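Long-range contacts in Endonuclease/exonuclease/phosphatase domain-containing protein (Enterococcus faecalis, PDB 3L1W), which is functionally uncharacterised but belongs to the endonuclease/exonuclease/phosphatase family and may act as a 3'-5' RNA exonuclease: residues I3-V8 with C40-R45; A54-T59 with A75-E80. All blocks are in the same frame, centred on the assembly; numbering follows the deposited sequence.

Contact 1: residues I3-V8 with C40-R45; sequences IATYNV and CIQEVR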
ATOM      1  N   ILE A   3       5.354 -11.046   2.599  1.00 14.88           N
ATOM      2  CA  ILE A   3       6.008 -11.083   3.895  1.00 15.63           C
ATOM      3  C   ILE A   3       6.570  -9.703   4.172  1.00 16.73           C
ATOM      4  O   ILE A   3       6.821  -8.928   3.247  1.00 16.19           O
ATOM      5  CB  ILE A   3       7.170 -12.093   3.896  1.00 18.05           C
ATOM      6  CG1 ILE A   3       8.236 -11.677   2.865  1.00 16.60           C
ATOM      7  CG2 ILE A   3       6.645 -13.512   3.595  1.00 15.69           C
ATOM      8  CD1 ILE A   3       9.444 -12.599   2.778  1.00 18.16           C
ATOM      9  N   ALA A   4       6.792  -9.383   5.439  1.00 12.93           N
ATOM     10  CA  ALA A   4       7.310  -8.052   5.765  1.00 11.90           C
ATOM     11  C   ALA A   4       8.115  -8.077   7.051  1.00 15.37           C
ATOM     12  O   ALA A   4       8.021  -9.014   7.846  1.00 15.47           O
ATOM     13  CB  ALA A   4       6.158  -7.063   5.904  1.00 14.30           C
ATOM     14  N   THR A   5       8.907  -7.032   7.245  1.00 14.37           N
ATOM     15  CA  THR A   5       9.566  -6.803   8.518  1.00 15.21           C
ATOM     16  C   THR A   5       9.320  -5.342   8.900  1.00 17.18           C
ATOM     17  O   THR A   5       9.283  -4.461   8.043  1.00 14.73           O
ATOM     18  CB  THR A   5      11.073  -7.153   8.467  1.00 12.90           C
ATOM     19  OG1 THR A   5      11.688  -6.848   9.727  1.00 14.13           O
ATOM     20  CG2 THR A   5      11.787  -6.378   7.357  1.00 16.74           C
ATOM     21  N   TYR A   6       9.131  -5.086  10.189  1.00 12.09           N
ATOM     22  CA  TYR A   6       8.778  -3.738  10.631  1.00 11.97           C
ATOM     23  C   TYR A   6       9.294  -3.529  12.045  1.00 13.58           C
ATOM     24  O   TYR A   6       8.851  -4.200  12.990  1.00 13.78           O
ATOM     25  CB  TYR A   6       7.252  -3.592  10.590  1.00 13.05           C
ATOM     26  CG  TYR A   6       6.683  -2.188  10.720  1.00 12.77           C
ATOM     27  CD1 TYR A   6       7.474  -1.053  10.530  1.00 13.66           C
ATOM     28  CD2 TYR A   6       5.331  -2.004  11.010  1.00 14.69           C
ATOM     29  CE1 TYR A   6       6.926   0.223  10.628  1.00 14.34           C
ATOM     30  CE2 TYR A   6       4.781  -0.742  11.106  1.00 13.83           C
ATOM     31  CZ  TYR A   6       5.575   0.368  10.921  1.00 13.69           C
ATOM     32  OH  TYR A   6       4.997   1.621  11.035  1.00 15.31           O
ATOM     33  N   ASN A   7      10.259  -2.628  12.180  1.00 13.12           N
ATOM     34  CA  ASN A   7      10.712  -2.188  13.482  1.00 12.29           C
ATOM     35  C   ASN A   7       9.764  -1.080  13.900  1.00 15.64           C
ATOM     36  O   ASN A   7       9.747  -0.007  13.278  1.00 15.23           O
ATOM     37  CB  ASN A   7      12.158  -1.681  13.389  1.00 15.66           C
ATOM     38  CG  ASN A   7      12.696  -1.189  14.721  1.00 14.99           C
ATOM     39  OD1 ASN A   7      11.974  -0.603  15.522  1.00 14.76           O
ATOM     40  ND2 ASN A   7      13.980  -1.421  14.962  1.00 16.08           N
ATOM     41  N   VAL A   8       8.966  -1.348  14.941  1.00 14.33           N
ATOM     42  CA  VAL A   8       7.860  -0.456  15.286  1.00 14.66           C
ATOM     43  C   VAL A   8       8.199   0.604  16.313  1.00 15.79           C
ATOM     44  O   VAL A   8       7.310   1.361  16.717  1.00 17.04           O
ATOM     45  CB  VAL A   8       6.592  -1.239  15.728  1.00 14.57           C
ATOM     46  CG1 VAL A   8       6.108  -2.150  14.597  1.00 14.63           C
ATOM     47  CG2 VAL A   8       6.847  -2.021  17.025  1.00 15.74           C
ATOM     48  N   CYS A  40       7.711  -9.944  10.521  1.00 14.09           N
ATOM     49  CA  CYS A  40       8.628  -9.890  11.655  1.00 14.22           C
ATOM     50  C   CYS A  40       8.570  -8.492  12.255  1.00 16.23           C
ATOM     51  O   CYS A  40       8.594  -7.498  11.531  1.00 15.02           O
ATOM     52  CB  CYS A  40      10.058 -10.212  11.214  1.00 14.43           C
ATOM     53  SG  CYS A  40      10.313 -11.970  10.849  1.00 16.98           S
ATOM     54  N   ILE A  41       8.485  -8.427  13.580  1.00 13.72           N
ATOM     55  CA  ILE A  41       8.378  -7.170  14.297  1.00 12.36           C
ATOM     56  C   ILE A  41       9.563  -7.035  15.233  1.00 13.32           C
ATOM     57  O   ILE A  41       9.904  -7.988  15.935  1.00 14.25           O
ATOM     58  CB  ILE A  41       7.101  -7.156  15.165  1.00 13.04           C
ATOM     59  CG1 ILE A  41       5.845  -7.196  14.287  1.00 13.16           C
ATOM     60  CG2 ILE A  41       7.053  -5.907  16.068  1.00 13.56           C
ATOM     61  CD1 ILE A  41       5.662  -5.934  13.436  1.00 16.77           C
ATOM     62  N   GLN A  42      10.196  -5.861  15.254  1.00 13.91           N
ATOM     63  CA  GLN A  42      11.222  -5.571  16.253  1.00 16.75           C
ATOM     64  C   GLN A  42      10.791  -4.451  17.198  1.00 16.09           C
ATOM     65  O   GLN A  42       9.960  -3.612  16.840  1.00 15.15           O
ATOM     66  CB  GLN A  42      12.564  -5.193  15.609  1.00 13.70           C
ATOM     67  CG  GLN A  42      13.117  -6.224  14.634  1.00 14.75           C
ATOM     68  CD  GLN A  42      12.428  -6.129  13.285  1.00 14.79           C
ATOM     69  OE1 GLN A  42      12.160  -5.031  12.795  1.00 13.68           O
ATOM     70  NE2 GLN A  42      12.146  -7.273  12.676  1.00 13.43           N
ATOM     71  N   GLU A  43      11.375  -4.461  18.394  1.00 16.45           N
ATOM     72  CA  GLU A  43      11.243  -3.397  19.405  1.00 17.56           C
ATOM     73  C   GLU A  43       9.862  -3.319  20.047  1.00 15.97           C
ATOM     74  O   GLU A  43       9.205  -2.283  20.003  1.00 16.42           O
ATOM     75  CB  GLU A  43      11.663  -2.035  18.845  1.00 16.76           C
ATOM     76  CG  GLU A  43      13.128  -1.986  18.422  1.00 16.04           C
ATOM     77  CD  GLU A  43      13.688  -0.575  18.313  1.00 18.56           C
ATOM     78  OE1 GLU A  43      13.122   0.347  18.922  1.00 18.07           O
ATOM     79  OE2 GLU A  43      14.727  -0.392  17.636  1.00 17.15           O
ATOM     80  N   VAL A  44       9.424  -4.419  20.644  1.00 17.53           N
ATOM     81  CA  VAL A  44       8.146  -4.428  21.340  1.00 17.52           C
ATOM     82  C   VAL A  44       8.297  -4.871  22.794  1.00 17.43           C
ATOM     83  O   VAL A  44       8.669  -6.012  23.083  1.00 19.17           O
ATOM     84  CB  VAL A  44       7.093  -5.293  20.606  1.00 16.68           C
ATOM     85  CG1 VAL A  44       6.638  -4.577  19.341  1.00 15.06           C
ATOM     86  CG2 VAL A  44       7.648  -6.691  20.272  1.00 17.84           C
ATOM     87  N   ARG A  45       8.013  -3.947  23.702  1.00 17.93           N
ATOM     88  CA  ARG A  45       7.894  -4.274  25.111  1.00 17.19           C
ATOM     89  C   ARG A  45       6.564  -4.997  25.320  1.00 19.81           C
ATOM     90  O   ARG A  45       5.738  -5.066  24.399  1.00 17.48           O
ATOM     91  CB  ARG A  45       7.994  -2.994  25.943  1.00 20.53           C
ATOM     92  CG  ARG A  45       9.390  -2.363  25.871  1.00 24.69           C
ATOM     93  CD  ARG A  45       9.520  -1.116  26.744  1.00 27.41           C
ATOM     94  NE  ARG A  45       9.116  -1.391  28.116  1.00 34.61           N
ATOM     95  CZ  ARG A  45       9.817  -2.135  28.968  1.00 54.70           C
ATOM     96  NH1 ARG A  45       9.365  -2.336  30.200  1.00 59.95           N
ATOM     97  NH2 ARG A  45      10.967  -2.679  28.594  1.00 59.45           N
TER
HETATM   98  O   HOH W   1      12.581  -4.257  10.218  1.00 16.43           O
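Strands 3-7 and 40-44 run parallel, and their backbones are laced by alternating bonds: C40 N donates to A4 O, Y6 N to C40 O (2.8 Å), Q42 N to Y6 O and V8 N to Q42 O. Polar side chains gather on the largely buried sheet face carrying T5, C40, N7 and Q42, with E43 at its end, where E43 and V44 both face G73 in a G1 beta bulge. Q42 bends at its second torsion (chi2 79°), which folds the amide back over the neighbouring strand, where NE2 donates to T5 OG1 (3.0 Å). A water accepts from T5 OG1 (2.8 Å) and donates to Q42 OE1 (2.7 Å), while N130 takes another N-H of Q42. With CG anti to the backbone N (chi1 179°), N7 carries its amide out toward the E43 carboxylate; ND2 donates to E43 OE2 at 3.0 Å, in its own amide plane but from above the carboxylate, the two planes standing 69° apart. E43 OE1 takes the backbone N-H of V10. On the other face, covered by helix 20-34, I41 CD1 meets Y6 CB; just past the ladder, V8 CG2 presses tightly on V44 CG1 (3.5 Å). N7 ND2 also donates to D166, and N7 OD1 accepts from R9 N, so both ends of the amide are bonded and its rotation is fixed.

Contact 2: residues A54-T59 with A75-E80; sequences AYTTFT and AILYNE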
ATOM      1  N   ALA A  54      -4.161  -7.367  20.420  1.00 16.07           N
ATOM      2  CA  ALA A  54      -5.506  -6.830  20.593  1.00 15.32           C
ATOM      3  C   ALA A  54      -6.013  -6.105  19.349  1.00 15.25           C
ATOM      4  O   ALA A  54      -7.194  -6.202  18.999  1.00 15.37           O
ATOM      5  CB  ALA A  54      -5.545  -5.899  21.792  1.00 16.31           C
ATOM      6  N   TYR A  55      -5.111  -5.392  18.678  1.00 14.79           N
ATOM      7  CA  TYR A  55      -5.516  -4.461  17.622  1.00 15.47           C
ATOM      8  C   TYR A  55      -5.116  -4.844  16.202  1.00 14.37           C
ATOM      9  O   TYR A  55      -5.456  -4.137  15.261  1.00 18.78           O
ATOM     10  CB  TYR A  55      -5.023  -3.043  17.949  1.00 15.31           C
ATOM     11  CG  TYR A  55      -5.661  -2.494  19.198  1.00 16.35           C
ATOM     12  CD1 TYR A  55      -6.968  -2.044  19.184  1.00 20.00           C
ATOM     13  CD2 TYR A  55      -4.955  -2.430  20.392  1.00 21.43           C
ATOM     14  CE1 TYR A  55      -7.562  -1.544  20.326  1.00 23.56           C
ATOM     15  CE2 TYR A  55      -5.542  -1.928  21.543  1.00 21.73           C
ATOM     16  CZ  TYR A  55      -6.848  -1.490  21.499  1.00 29.43           C
ATOM     17  OH  TYR A  55      -7.451  -1.000  22.634  1.00 30.33           O
ATOM     18  N   THR A  56      -4.393  -5.945  16.035  1.00 16.57           N
ATOM     19  CA  THR A  56      -4.210  -6.491  14.696  1.00 18.09           C
ATOM     20  C   THR A  56      -4.977  -7.796  14.570  1.00 15.42           C
ATOM     21  O   THR A  56      -5.431  -8.384  15.567  1.00 16.07           O
ATOM     22  CB  THR A  56      -2.720  -6.745  14.298  1.00 17.58           C
ATOM     23  OG1 THR A  56      -2.273  -7.977  14.878  1.00 15.35           O
ATOM     24  CG2 THR A  56      -1.810  -5.593  14.739  1.00 17.96           C
ATOM     25  N   THR A  57      -5.100  -8.250  13.332  1.00 13.95           N
ATOM     26  CA  THR A  57      -5.831  -9.467  13.018  1.00 14.01           C
ATOM     27  C   THR A  57      -4.933 -10.706  13.098  1.00 16.66           C
ATOM     28  O   THR A  57      -5.396 -11.819  12.868  1.00 17.40           O
ATOM     29  CB  THR A  57      -6.394  -9.376  11.597  1.00 18.84           C
ATOM     30  OG1 THR A  57      -5.317  -9.128  10.685  1.00 18.58           O
ATOM     31  CG2 THR A  57      -7.383  -8.208  11.505  1.00 18.47           C
ATOM     32  N   PHE A  58      -3.667 -10.512  13.457  1.00 14.97           N
ATOM     33  CA  PHE A  58      -2.669 -11.587  13.366  1.00 13.93           C
ATOM     34  C   PHE A  58      -2.478 -12.438  14.620  1.00 14.53           C
ATOM     35  O   PHE A  58      -2.667 -11.975  15.741  1.00 16.67           O
ATOM     36  CB  PHE A  58      -1.300 -10.999  13.009  1.00 14.10           C
ATOM     37  CG  PHE A  58      -1.195 -10.529  11.598  1.00 13.90           C
ATOM     38  CD1 PHE A  58      -1.710  -9.304  11.227  1.00 17.53           C
ATOM     39  CD2 PHE A  58      -0.574 -11.311  10.639  1.00 19.00           C
ATOM     40  CE1 PHE A  58      -1.616  -8.862   9.906  1.00 17.05           C
ATOM     41  CE2 PHE A  58      -0.470 -10.882   9.321  1.00 16.13           C
ATOM     42  CZ  PHE A  58      -1.000  -9.653   8.950  1.00 16.97           C
ATOM     43  N   THR A  59      -2.082 -13.692  14.414  1.00 14.49           N
ATOM     44  CA  THR A  59      -1.549 -14.505  15.501  1.00 14.35           C
ATOM     45  C   THR A  59      -0.154 -13.973  15.794  1.00 15.18           C
ATOM     46  O   THR A  59       0.558 -13.568  14.876  1.00 14.93           O
ATOM     47  CB  THR A  59      -1.505 -15.986  15.091  1.00 15.64           C
ATOM     48  OG1 THR A  59      -2.840 -16.428  14.820  1.00 17.66           O
ATOM     49  CG2 THR A  59      -0.933 -16.849  16.218  1.00 20.47           C
ATOM     50  N   ALA A  75       8.630 -10.104  17.741  1.00 14.46           N
ATOM     51  CA  ALA A  75       7.428 -10.871  17.460  1.00 15.05           C
ATOM     52  C   ALA A  75       7.441 -11.322  16.021  1.00 15.32           C
ATOM     53  O   ALA A  75       8.078 -10.704  15.157  1.00 14.90           O
ATOM     54  CB  ALA A  75       6.161 -10.031  17.743  1.00 15.40           C
ATOM     55  N   ILE A  76       6.750 -12.421  15.763  1.00 15.11           N
ATOM     56  CA  ILE A  76       6.408 -12.777  14.399  1.00 12.77           C
ATOM     57  C   ILE A  76       4.898 -12.864  14.347  1.00 14.95           C
ATOM     58  O   ILE A  76       4.295 -13.663  15.058  1.00 16.21           O
ATOM     59  CB  ILE A  76       7.031 -14.120  13.971  1.00 13.55           C
ATOM     60  CG1 ILE A  76       8.554 -14.039  14.048  1.00 15.18           C
ATOM     61  CG2 ILE A  76       6.592 -14.458  12.531  1.00 15.04           C
ATOM     62  CD1 ILE A  76       9.253 -15.369  13.801  1.00 21.57           C
ATOM     63  N   LEU A  77       4.293 -11.982  13.557  1.00 14.32           N
ATOM     64  CA  LEU A  77       2.853 -12.000  13.366  1.00 11.66           C
ATOM     65  C   LEU A  77       2.583 -12.849  12.142  1.00 13.70           C
ATOM     66  O   LEU A  77       3.293 -12.745  11.141  1.00 15.65           O
ATOM     67  CB  LEU A  77       2.332 -10.577  13.118  1.00 16.35           C
ATOM     68  CG  LEU A  77       2.643  -9.535  14.190  1.00 17.91           C
ATOM     69  CD1 LEU A  77       2.053  -8.179  13.813  1.00 18.78           C
ATOM     70  CD2 LEU A  77       2.117  -9.995  15.547  1.00 19.15           C
ATOM     71  N   TYR A  78       1.562 -13.690  12.205  1.00 14.73           N
ATOM     72  CA  TYR A  78       1.209 -14.488  11.033  1.00 14.97           C
ATOM     73  C   TYR A  78      -0.279 -14.771  10.966  1.00 13.61           C
ATOM     74  O   TYR A  78      -0.984 -14.767  11.980  1.00 15.74           O
ATOM     75  CB  TYR A  78       2.034 -15.787  10.968  1.00 14.46           C
ATOM     76  CG  TYR A  78       1.819 -16.737  12.124  1.00 16.23           C
ATOM     77  CD1 TYR A  78       0.993 -17.846  11.993  1.00 19.65           C
ATOM     78  CD2 TYR A  78       2.443 -16.523  13.342  1.00 17.98           C
ATOM     79  CE1 TYR A  78       0.806 -18.727  13.053  1.00 20.98           C
ATOM     80  CE2 TYR A  78       2.258 -17.403  14.408  1.00 20.86           C
ATOM     81  CZ  TYR A  78       1.437 -18.492  14.249  1.00 21.82           C
ATOM     82  OH  TYR A  78       1.254 -19.356  15.305  1.00 24.11           O
ATOM     83  N   ASN A  79      -0.754 -15.005   9.751  1.00 15.19           N
ATOM     84  CA  ASN A  79      -2.159 -15.320   9.510  1.00 14.75           C
ATOM     85  C   ASN A  79      -2.288 -16.823   9.328  1.00 16.68           C
ATOM     86  O   ASN A  79      -1.771 -17.373   8.353  1.00 17.07           O
ATOM     87  CB  ASN A  79      -2.620 -14.595   8.242  1.00 16.25           C
ATOM     88  CG  ASN A  79      -4.063 -14.892   7.874  1.00 16.20           C
ATOM     89  OD1 ASN A  79      -4.645 -15.873   8.323  1.00 19.08           O
ATOM     90  ND2 ASN A  79      -4.645 -14.037   7.037  1.00 18.75           N
ATOM     91  N   GLU A  80      -2.962 -17.489  10.263  1.00 15.30           N
ATOM     92  CA  GLU A  80      -3.059 -18.948  10.238  1.00 19.18           C
ATOM     93  C   GLU A  80      -3.812 -19.523   9.040  1.00 21.26           C
ATOM     94  O   GLU A  80      -3.660 -20.706   8.721  1.00 23.65           O
ATOM     95  CB  GLU A  80      -3.644 -19.460  11.555  1.00 23.44           C
ATOM     96  CG  GLU A  80      -2.658 -19.361  12.715  1.00 28.51           C
ATOM     97  CD  GLU A  80      -3.251 -19.825  14.033  1.00 37.73           C
ATOM     98  OE1 GLU A  80      -3.906 -20.885  14.055  1.00 44.53           O
ATOM     99  OE2 GLU A  80      -3.055 -19.129  15.049  1.00 26.33           O
TER
HETATM  100  O   HOH W   2      -4.146 -16.001  12.439  1.00 18.96           O
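T59 OG1 is gripped twice, donating to E80 OE2 (2.7 Å) and accepting from a water (2.7 Å) that in turn takes the backbone N-H of E80. The hydroxyl meets E80 OE2 on the anti side, 27° out of the carboxylate plane; the E80 chain, extended beyond CG, crosses the threonine at about a right angle. T59 and Y78 also form an antiparallel hydrogen-bonded pair, T59 N to Y78 O and Y78 N to T59 O (both 2.9 Å). Y78 CG lies between its backbone N and carbonyl carbon (chi1 62°), which brings one ring face against T59 CB, a CH-pi contact 4.0 Å from the ring centroid, while T59 CG2 reaches the phenol end, 3.4 Å from Y78 OH. The ring packs edge-to-face with F117 beyond. Just ahead of the strand, F58 lays CB against L77 CB (3.7 Å) and sets its CD2 edge near Y78 C. T56 OG1 accepts from F58 N in an ST turn and donates to L52 O, shaping the exit from helix 46-55. The antiparallel pairing of strands 59-64 and 73-78 thus begins at T59-Y78, continued by L61 with I76, and the T59 rotamer is set from both its hydroxyl and its methyl side.

Both contacts belong to one mixed sheet, in which strands 38-44 and 73-78 are neighbours, and their centres lie about 11 Å apart. They meet directly: I41 N probably bonds to A75 O at 2.8 Å, and I41 CG1 packs on L77 CD1. Contact 1, its centre about 5 Å from the chain centre, joins two inner strands through a full parallel ladder with a mostly buried polar network. The centre of contact 2 is about 14 Å from the chain centre, where strand 59-64, outermost within this chain, begins; it relies on one backbone pair, F58-L77 packing and a water-bridged hydroxyl at the partly exposed T59. Helix 46-55 connects them along the chain, and helix 20-34 covers apolar side chains of both.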